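Yeast glycogen phosphorylase (Saccharomyces cerevisiae, PDB 1YGP) belongs to the carbohydrate phosphorylases of the GT-B clan, a two-domain family, and carries a bound pyridoxal-5'-phosphate. Local coordinates at residues Arg346-Lys351 with Asp383-Asp388; Tyr626-Asn631 with Arg644-Lys649. All blocks are in the same frame, centred on the assembly; numbering follows the deposited sequence.

Contact 1: residues Arg346-Lys351 with Asp383-Asp388. With PO4 (phosphate ion), chain C.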
ATOM      1  N   ARG A 346      -4.420   5.745  27.294  1.00 18.24           N
ATOM      2  CA  ARG A 346      -4.358   7.182  27.437  1.00 18.20           C
ATOM      3  C   ARG A 346      -4.795   7.556  28.853  1.00 21.43           C
ATOM      4  O   ARG A 346      -4.119   8.366  29.491  1.00 23.26           O
ATOM      5  CB  ARG A 346      -5.257   7.764  26.376  1.00 11.60           C
ATOM      6  CG  ARG A 346      -5.159   9.258  26.239  1.00 14.86           C
ATOM      7  CD  ARG A 346      -5.895   9.760  25.004  1.00 11.18           C
ATOM      8  NE  ARG A 346      -5.315   9.165  23.814  1.00  8.49           N
ATOM      9  CZ  ARG A 346      -6.056   8.413  22.998  1.00 13.32           C
ATOM     10  NH1 ARG A 346      -7.349   8.198  23.248  1.00  7.55           N
ATOM     11  NH2 ARG A 346      -5.471   7.810  21.960  1.00 12.31           N
ATOM     12  N   PHE A 347      -5.836   6.895  29.409  1.00 23.06           N
ATOM     13  CA  PHE A 347      -6.354   7.169  30.761  1.00 18.26           C
ATOM     14  C   PHE A 347      -5.301   6.880  31.812  1.00 15.39           C
ATOM     15  O   PHE A 347      -5.131   7.663  32.758  1.00 13.55           O
ATOM     16  CB  PHE A 347      -7.593   6.313  31.118  1.00 12.66           C
ATOM     17  CG  PHE A 347      -8.217   6.608  32.485  1.00 13.56           C
ATOM     18  CD1 PHE A 347      -8.894   7.816  32.716  1.00 11.69           C
ATOM     19  CD2 PHE A 347      -8.119   5.664  33.517  1.00 12.85           C
ATOM     20  CE1 PHE A 347      -9.468   8.075  33.967  1.00  8.94           C
ATOM     21  CE2 PHE A 347      -8.693   5.926  34.766  1.00 12.95           C
ATOM     22  CZ  PHE A 347      -9.369   7.132  34.993  1.00 13.75           C
ATOM     23  N   LYS A 348      -4.552   5.794  31.666  1.00 14.19           N
ATOM     24  CA  LYS A 348      -3.574   5.509  32.691  1.00 11.19           C
ATOM     25  C   LYS A 348      -2.418   6.483  32.637  1.00 13.73           C
ATOM     26  O   LYS A 348      -1.772   6.626  33.669  1.00 19.73           O
ATOM     27  CB  LYS A 348      -3.087   4.110  32.565  1.00  2.00           C
ATOM     28  CG  LYS A 348      -4.259   3.179  32.848  1.00  3.46           C
ATOM     29  CD  LYS A 348      -3.695   1.797  32.992  1.00  7.22           C
ATOM     30  CE  LYS A 348      -4.664   0.810  32.444  1.00 11.84           C
ATOM     31  NZ  LYS A 348      -4.073  -0.510  32.568  1.00 20.29           N
ATOM     32  N   LYS A 349      -2.133   7.256  31.585  1.00 13.39           N
ATOM     33  CA  LYS A 349      -1.117   8.298  31.720  1.00 13.04           C
ATOM     34  C   LYS A 349      -1.601   9.325  32.734  1.00 13.04           C
ATOM     35  O   LYS A 349      -0.789  10.028  33.317  1.00 13.60           O
ATOM     36  CB  LYS A 349      -0.860   9.143  30.494  1.00 16.88           C
ATOM     37  CG  LYS A 349      -0.237   8.580  29.252  1.00 16.13           C
ATOM     38  CD  LYS A 349      -0.108   9.864  28.459  1.00 17.06           C
ATOM     39  CE  LYS A 349       0.333   9.582  27.049  1.00 20.52           C
ATOM     40  NZ  LYS A 349       0.764  10.810  26.413  1.00 24.73           N
ATOM     41  N   SER A 350      -2.908   9.472  32.971  1.00 13.97           N
ATOM     42  CA  SER A 350      -3.400  10.444  33.936  1.00 15.41           C
ATOM     43  C   SER A 350      -2.995  10.060  35.351  1.00 17.33           C
ATOM     44  O   SER A 350      -2.847  10.893  36.237  1.00 17.69           O
ATOM     45  CB  SER A 350      -4.915  10.527  33.895  1.00  9.46           C
ATOM     46  N   LYS A 351      -2.787   8.769  35.561  1.00 22.33           N
ATOM     47  CA  LYS A 351      -2.483   8.177  36.857  1.00 30.55           C
ATOM     48  C   LYS A 351      -3.645   8.435  37.838  1.00 34.03           C
ATOM     49  O   LYS A 351      -3.550   8.318  39.070  1.00 38.42           O
ATOM     50  CB  LYS A 351      -1.125   8.753  37.384  1.00 19.23           C
ATOM     51  N   ASP A 383     -11.045  -8.776  34.733  1.00 21.42           N
ATOM     52  CA  ASP A 383      -9.937  -9.706  34.569  1.00 19.30           C
ATOM     53  C   ASP A 383      -8.519  -9.175  34.645  1.00 19.00           C
ATOM     54  O   ASP A 383      -7.654  -9.819  35.226  1.00 21.29           O
ATOM     55  CB  ASP A 383     -10.075 -10.427  33.259  1.00 15.30           C
ATOM     56  CG  ASP A 383     -11.370 -11.213  33.110  1.00 24.10           C
ATOM     57  OD1 ASP A 383     -12.062 -11.455  34.098  1.00 23.79           O
ATOM     58  OD2 ASP A 383     -11.688 -11.591  31.983  1.00 27.96           O
ATOM     59  N   LEU A 384      -8.226  -8.017  34.085  1.00 20.78           N
ATOM     60  CA  LEU A 384      -6.856  -7.537  34.063  1.00 20.26           C
ATOM     61  C   LEU A 384      -6.651  -6.569  35.209  1.00 21.91           C
ATOM     62  O   LEU A 384      -5.731  -6.713  35.999  1.00 24.63           O
ATOM     63  CB  LEU A 384      -6.581  -6.843  32.735  1.00 16.90           C
ATOM     64  CG  LEU A 384      -6.966  -7.577  31.469  1.00 15.39           C
ATOM     65  CD1 LEU A 384      -6.942  -6.612  30.334  1.00 20.69           C
ATOM     66  CD2 LEU A 384      -6.000  -8.699  31.175  1.00 23.80           C
ATOM     67  N   GLU A 385      -7.520  -5.568  35.321  1.00 22.34           N
ATOM     68  CA  GLU A 385      -7.399  -4.556  36.348  1.00 21.12           C
ATOM     69  C   GLU A 385      -7.861  -4.968  37.749  1.00 16.95           C
ATOM     70  O   GLU A 385      -7.641  -4.218  38.704  1.00 17.39           O
ATOM     71  CB  GLU A 385      -8.159  -3.340  35.859  1.00 21.71           C
ATOM     72  CG  GLU A 385      -7.258  -2.118  35.792  1.00 27.82           C
ATOM     73  CD  GLU A 385      -6.116  -2.137  34.781  1.00 29.66           C
ATOM     74  OE1 GLU A 385      -6.352  -2.057  33.572  1.00 30.67           O
ATOM     75  OE2 GLU A 385      -4.974  -2.212  35.220  1.00 31.02           O
ATOM     76  N   LYS A 386      -8.513  -6.125  37.891  1.00 10.56           N
ATOM     77  CA  LYS A 386      -8.905  -6.696  39.163  1.00 13.99           C
ATOM     78  C   LYS A 386      -9.865  -5.880  40.033  1.00 17.20           C
ATOM     79  O   LYS A 386      -9.743  -5.841  41.274  1.00 18.86           O
ATOM     80  CB  LYS A 386      -7.637  -7.005  39.962  1.00 12.66           C
ATOM     81  CG  LYS A 386      -6.597  -7.856  39.282  1.00 15.35           C
ATOM     82  CD  LYS A 386      -7.161  -9.230  39.003  1.00 19.48           C
ATOM     83  CE  LYS A 386      -6.057 -10.145  38.525  1.00 21.68           C
ATOM     84  NZ  LYS A 386      -5.438  -9.569  37.348  1.00 28.32           N
ATOM     85  N   LEU A 387     -10.839  -5.179  39.440  1.00 15.08           N
ATOM     86  CA  LEU A 387     -11.787  -4.456  40.269  1.00 13.18           C
ATOM     87  C   LEU A 387     -12.877  -5.430  40.683  1.00 16.92           C
ATOM     88  O   LEU A 387     -12.936  -6.586  40.252  1.00 18.58           O
ATOM     89  CB  LEU A 387     -12.436  -3.292  39.543  1.00  9.53           C
ATOM     90  CG  LEU A 387     -11.605  -2.094  39.072  1.00 12.48           C
ATOM     91  CD1 LEU A 387     -12.510  -0.883  39.117  1.00 12.12           C
ATOM     92  CD2 LEU A 387     -10.454  -1.758  39.995  1.00 13.13           C
ATOM     93  N   ASP A 388     -13.719  -5.018  41.619  1.00 17.88           N
ATOM     94  CA  ASP A 388     -14.841  -5.837  42.009  1.00 18.71           C
ATOM     95  C   ASP A 388     -15.803  -5.811  40.832  1.00 17.39           C
ATOM     96  O   ASP A 388     -15.983  -4.764  40.194  1.00 11.35           O
ATOM     97  CB  ASP A 388     -15.500  -5.237  43.251  1.00 33.14           C
ATOM     98  CG  ASP A 388     -16.773  -5.940  43.712  1.00 42.72           C
ATOM     99  OD1 ASP A 388     -16.730  -7.158  43.917  1.00 51.19           O
ATOM    100  OD2 ASP A 388     -17.801  -5.266  43.858  1.00 45.45           O
TER
HETATM  101  P   PO4 C 859      -1.819   9.523  23.245  1.00 37.15           P
HETATM  102  O1  PO4 C 859      -2.680  10.668  23.595  1.00 33.96           O
HETATM  103  O2  PO4 C 859      -2.345   8.925  22.004  1.00 36.52           O
HETATM  104  O3  PO4 C 859      -0.415   9.976  23.025  1.00 30.58           O
HETATM  105  O4  PO4 C 859      -1.818   8.525  24.332  1.00 39.02           O
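Lys-348 and Glu-385 reach toward each other across the surface of the GT-B domain built on the mixed sheet, and their salt bridge is the whole of this contact. It joins the last turn of helix 322-350, which leads up to strand 361-366, to the turn that follows helix 372-384 in the beta-alpha-beta crossover from that strand to strand 400-404. Along the first segment, Arg-346 comes first and faces elsewhere: its guanidinium meets a phosphate ion edge-on, NE donating to O1 at 3.0 Å, while NH2 makes a weak bond to O2 at 3.3 Å. Arg-345 and Thr-8 also bind this ion, probably a guest from the crystallisation liquor. Phe-347 is buried inward against Trp-354 and, edge-to-face, Phe-357. At Lys-348 the backbones are still wide apart, with its CA 11.4 Å from the CA of Glu-385, so both long side chains are needed to span the distance. Lys-348 NZ lies 2.9 Å from Glu-385 OE1, on the syn side but 33° out of the carboxylate plane, and makes a weaker bond to OE2 at 3.3 Å. The bend of Glu-385 at chi2 (66°) brings its carboxylate round to the ammonium; Trp-354 touches both partners. Lys-349, extended beyond CG, runs to the phosphate, its CE 3.6 Å from O4. Lys-351, the first residue past the helix, takes positive phi. Lys-386, beside Glu-385, does likewise and folds its own side chain back, bringing NZ to Asp-383 O at 3.1 Å and to Leu-384 O at 3.2 Å.

Contact 2: residues Tyr626-Asn631 with Arg644-Lys649; sequences YLAMKN and RKYPRK. Unlike the reference sequence in segment 644-649: Arg-644 (reference Lys).
Tyr-646 lies against Ala-628 and Met-629 within the beta-alpha-beta crossover from strand 601-606 to strand 649-654, neighbours in the parallel sheet of the second Rossmann-like domain of the GT-B fold. Helix 615-634 makes the crossover, helix 639-645 follows it, and Tyr-646 is the first residue to leave helical geometry on the way to the next strand. Its CB meets the methyl CE of Met-629 at 3.7 Å. With CG anti to the carbonyl carbon (chi1 -60°), the ring is sent across helix 615-634, passing the methionine chain in the opposite direction. Ring atom CD2 comes 4.0 Å from Met-629 CG. Farther out the neighbour changes: CE2 is 3.9 Å and CZ 3.6 Å from Ala-628 CB, so the small methyl receives the outer part of the ring. Met-632 and Arg-625 of the same helix also touch the tyrosine, and Arg-625 NH1 donates to Pro-647 O, tying down the chain just beyond it. No hydrogen bond crosses between the two segments; packing alone joins them. At the tip of the tyrosine, OH lies 3.3 Å from Ala-628 CB.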
ATOM      1  N   TYR A 626     -45.612   9.924 -18.754  1.00 19.86           N
ATOM      2  CA  TYR A 626     -45.222   9.626 -20.132  1.00 23.54           C
ATOM      3  C   TYR A 626     -46.374   9.038 -20.964  1.00 27.89           C
ATOM      4  O   TYR A 626     -46.650   9.470 -22.092  1.00 24.59           O
ATOM      5  CB  TYR A 626     -44.055   8.645 -20.128  1.00 16.29           C
ATOM      6  CG  TYR A 626     -43.584   8.251 -21.513  1.00 16.09           C
ATOM      7  CD1 TYR A 626     -43.016   9.215 -22.353  1.00 19.12           C
ATOM      8  CD2 TYR A 626     -43.683   6.920 -21.929  1.00 14.35           C
ATOM      9  CE1 TYR A 626     -42.534   8.844 -23.612  1.00 20.39           C
ATOM     10  CE2 TYR A 626     -43.201   6.543 -23.186  1.00 15.73           C
ATOM     11  CZ  TYR A 626     -42.626   7.507 -24.019  1.00 20.85           C
ATOM     12  OH  TYR A 626     -42.111   7.136 -25.250  1.00 24.11           O
ATOM     13  N   LEU A 627     -47.073   8.057 -20.403  1.00 30.50           N
ATOM     14  CA  LEU A 627     -48.214   7.447 -21.061  1.00 32.21           C
ATOM     15  C   LEU A 627     -49.322   8.461 -21.324  1.00 30.87           C
ATOM     16  O   LEU A 627     -49.931   8.473 -22.398  1.00 32.11           O
ATOM     17  CB  LEU A 627     -48.706   6.304 -20.186  1.00 27.16           C
ATOM     18  CG  LEU A 627     -48.589   4.893 -20.737  1.00 25.22           C
ATOM     19  CD1 LEU A 627     -47.384   4.709 -21.665  1.00 19.09           C
ATOM     20  CD2 LEU A 627     -48.535   3.989 -19.527  1.00 26.68           C
ATOM     21  N   ALA A 628     -49.546   9.359 -20.380  1.00 29.29           N
ATOM     22  CA  ALA A 628     -50.525  10.403 -20.539  1.00 31.39           C
ATOM     23  C   ALA A 628     -50.104  11.385 -21.641  1.00 32.89           C
ATOM     24  O   ALA A 628     -50.910  11.761 -22.494  1.00 32.97           O
ATOM     25  CB  ALA A 628     -50.664  11.123 -19.214  1.00 30.06           C
ATOM     26  N   MET A 629     -48.827  11.756 -21.715  1.00 33.59           N
ATOM     27  CA  MET A 629     -48.312  12.690 -22.709  1.00 31.83           C
ATOM     28  C   MET A 629     -48.486  12.155 -24.112  1.00 30.91           C
ATOM     29  O   MET A 629     -49.025  12.804 -25.004  1.00 35.11           O
ATOM     30  CB  MET A 629     -46.836  12.939 -22.560  1.00 31.23           C
ATOM     31  CG  MET A 629     -46.325  13.411 -21.233  1.00 34.90           C
ATOM     32  SD  MET A 629     -44.554  13.670 -21.463  1.00 44.17           S
ATOM     33  CE  MET A 629     -44.596  15.434 -21.339  1.00 37.43           C
ATOM     34  N   LYS A 630     -48.019  10.929 -24.277  1.00 30.83           N
ATOM     35  CA  LYS A 630     -48.029  10.236 -25.537  1.00 31.48           C
ATOM     36  C   LYS A 630     -49.418  10.067 -26.095  1.00 33.19           C
ATOM     37  O   LYS A 630     -49.680  10.367 -27.263  1.00 32.91           O
ATOM     38  CB  LYS A 630     -47.361   8.875 -25.347  1.00 33.23           C
ATOM     39  CG  LYS A 630     -45.943   8.868 -25.883  1.00 34.83           C
ATOM     40  CD  LYS A 630     -46.126   9.012 -27.386  1.00 44.21           C
ATOM     41  CE  LYS A 630     -44.858   9.061 -28.169  1.00 43.63           C
ATOM     42  NZ  LYS A 630     -44.141   7.810 -28.019  1.00 49.12           N
ATOM     43  N   ASN A 631     -50.316   9.629 -25.215  1.00 35.63           N
ATOM     44  CA  ASN A 631     -51.711   9.425 -25.556  1.00 37.06           C
ATOM     45  C   ASN A 631     -52.349  10.736 -26.007  1.00 37.02           C
ATOM     46  O   ASN A 631     -53.106  10.804 -26.974  1.00 35.24           O
ATOM     47  CB  ASN A 631     -52.427   8.890 -24.341  1.00 42.81           C
ATOM     48  CG  ASN A 631     -53.745   8.246 -24.706  1.00 54.93           C
ATOM     49  OD1 ASN A 631     -53.791   7.044 -24.988  1.00 60.40           O
ATOM     50  ND2 ASN A 631     -54.854   8.987 -24.722  1.00 55.63           N
ATOM     51  N   ARG A 644     -48.310  22.337 -21.918  1.00 32.42           N
ATOM     52  CA  ARG A 644     -49.051  23.149 -20.962  1.00 35.19           C
ATOM     53  C   ARG A 644     -49.547  22.295 -19.805  1.00 35.04           C
ATOM     54  O   ARG A 644     -49.619  22.788 -18.681  1.00 35.71           O
ATOM     55  CB  ARG A 644     -50.269  23.814 -21.621  1.00 31.76           C
ATOM     56  N   LYS A 645     -49.899  21.032 -20.050  1.00 36.70           N
ATOM     57  CA  LYS A 645     -50.353  20.150 -18.987  1.00 40.27           C
ATOM     58  C   LYS A 645     -49.252  19.398 -18.248  1.00 37.66           C
ATOM     59  O   LYS A 645     -49.361  19.144 -17.045  1.00 35.81           O
ATOM     60  CB  LYS A 645     -51.329  19.105 -19.525  1.00 44.50           C
ATOM     61  CG  LYS A 645     -52.776  19.526 -19.350  1.00 49.14           C
ATOM     62  CD  LYS A 645     -53.665  18.300 -19.141  1.00 55.89           C
ATOM     63  CE  LYS A 645     -53.290  17.462 -17.897  1.00 61.55           C
ATOM     64  NZ  LYS A 645     -53.446  18.172 -16.632  1.00 62.08           N
ATOM     65  N   TYR A 646     -48.208  18.970 -18.954  1.00 35.22           N
ATOM     66  CA  TYR A 646     -47.121  18.206 -18.374  1.00 29.87           C
ATOM     67  C   TYR A 646     -45.881  18.972 -18.778  1.00 28.41           C
ATOM     68  O   TYR A 646     -45.328  18.756 -19.859  1.00 30.90           O
ATOM     69  CB  TYR A 646     -47.063  16.782 -18.950  1.00 27.83           C
ATOM     70  CG  TYR A 646     -48.320  15.978 -18.701  1.00 31.00           C
ATOM     71  CD1 TYR A 646     -48.606  15.549 -17.408  1.00 30.82           C
ATOM     72  CD2 TYR A 646     -49.209  15.712 -19.744  1.00 31.83           C
ATOM     73  CE1 TYR A 646     -49.786  14.858 -17.147  1.00 32.68           C
ATOM     74  CE2 TYR A 646     -50.393  15.021 -19.489  1.00 32.52           C
ATOM     75  CZ  TYR A 646     -50.673  14.600 -18.187  1.00 34.67           C
ATOM     76  OH  TYR A 646     -51.848  13.925 -17.908  1.00 41.22           O
ATOM     77  N   PRO A 647     -45.415  19.935 -18.003  1.00 27.84           N
ATOM     78  CA  PRO A 647     -44.278  20.739 -18.396  1.00 29.86           C
ATOM     79  C   PRO A 647     -42.926  20.044 -18.161  1.00 32.59           C
ATOM     80  O   PRO A 647     -42.813  19.120 -17.352  1.00 33.12           O
ATOM     81  CB  PRO A 647     -44.500  22.010 -17.600  1.00 27.74           C
ATOM     82  CG  PRO A 647     -45.875  21.896 -16.973  1.00 24.29           C
ATOM     83  CD  PRO A 647     -46.007  20.407 -16.765  1.00 25.08           C
ATOM     84  N   ARG A 648     -41.903  20.620 -18.814  1.00 34.72           N
ATOM     85  CA  ARG A 648     -40.498  20.209 -18.827  1.00 32.08           C
ATOM     86  C   ARG A 648     -39.847  19.903 -17.472  1.00 30.68           C
ATOM     87  O   ARG A 648     -39.694  20.776 -16.597  1.00 28.11           O
ATOM     88  CB  ARG A 648     -39.776  21.313 -19.582  1.00 35.08           C
ATOM     89  CG  ARG A 648     -38.356  21.001 -19.982  1.00 39.77           C
ATOM     90  CD  ARG A 648     -37.880  21.950 -21.074  1.00 47.22           C
ATOM     91  NE  ARG A 648     -38.187  21.438 -22.406  1.00 52.13           N
ATOM     92  CZ  ARG A 648     -39.137  21.956 -23.192  1.00 53.75           C
ATOM     93  NH1 ARG A 648     -39.890  22.998 -22.812  1.00 50.31           N
ATOM     94  NH2 ARG A 648     -39.338  21.392 -24.384  1.00 54.58           N
ATOM     95  N   LYS A 649     -39.430  18.640 -17.356  1.00 26.12           N
ATOM     96  CA  LYS A 649     -38.957  18.027 -16.126  1.00 21.82           C
ATOM     97  C   LYS A 649     -37.790  17.107 -16.461  1.00 21.42           C
ATOM     98  O   LYS A 649     -37.658  16.635 -17.598  1.00 25.05           O
ATOM     99  CB  LYS A 649     -40.098  17.209 -15.537  1.00 20.56           C
ATOM    100  CG  LYS A 649     -40.092  16.732 -14.098  1.00 17.79           C
ATOM    101  CD  LYS A 649     -41.188  15.686 -14.023  1.00 13.61           C
ATOM    102  CE  LYS A 649     -41.687  15.357 -12.604  1.00 17.81           C
ATOM    103  NZ  LYS A 649     -42.492  16.404 -11.984  1.00 14.83           N
TER

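How the contacts relate
The two contacts lie on opposite sides of the chain's centre, their own centres about 70 Å apart, and share no helix or strand. Contact 1 belongs to the domain of the mixed sheet, contact 2 to that of the six-stranded parallel sheet. Each joins a helix flanking its sheet to a turn at a helix end, but the chemistry differs with burial. Contact 1 is a surface contact in which one pair of opposite charges bridges well-separated backbones, with 74 Å² buried. Contact 2 is partly buried and apolar, burying 170 Å² where the helix and the turn come much closer, and includes the buried Met-629.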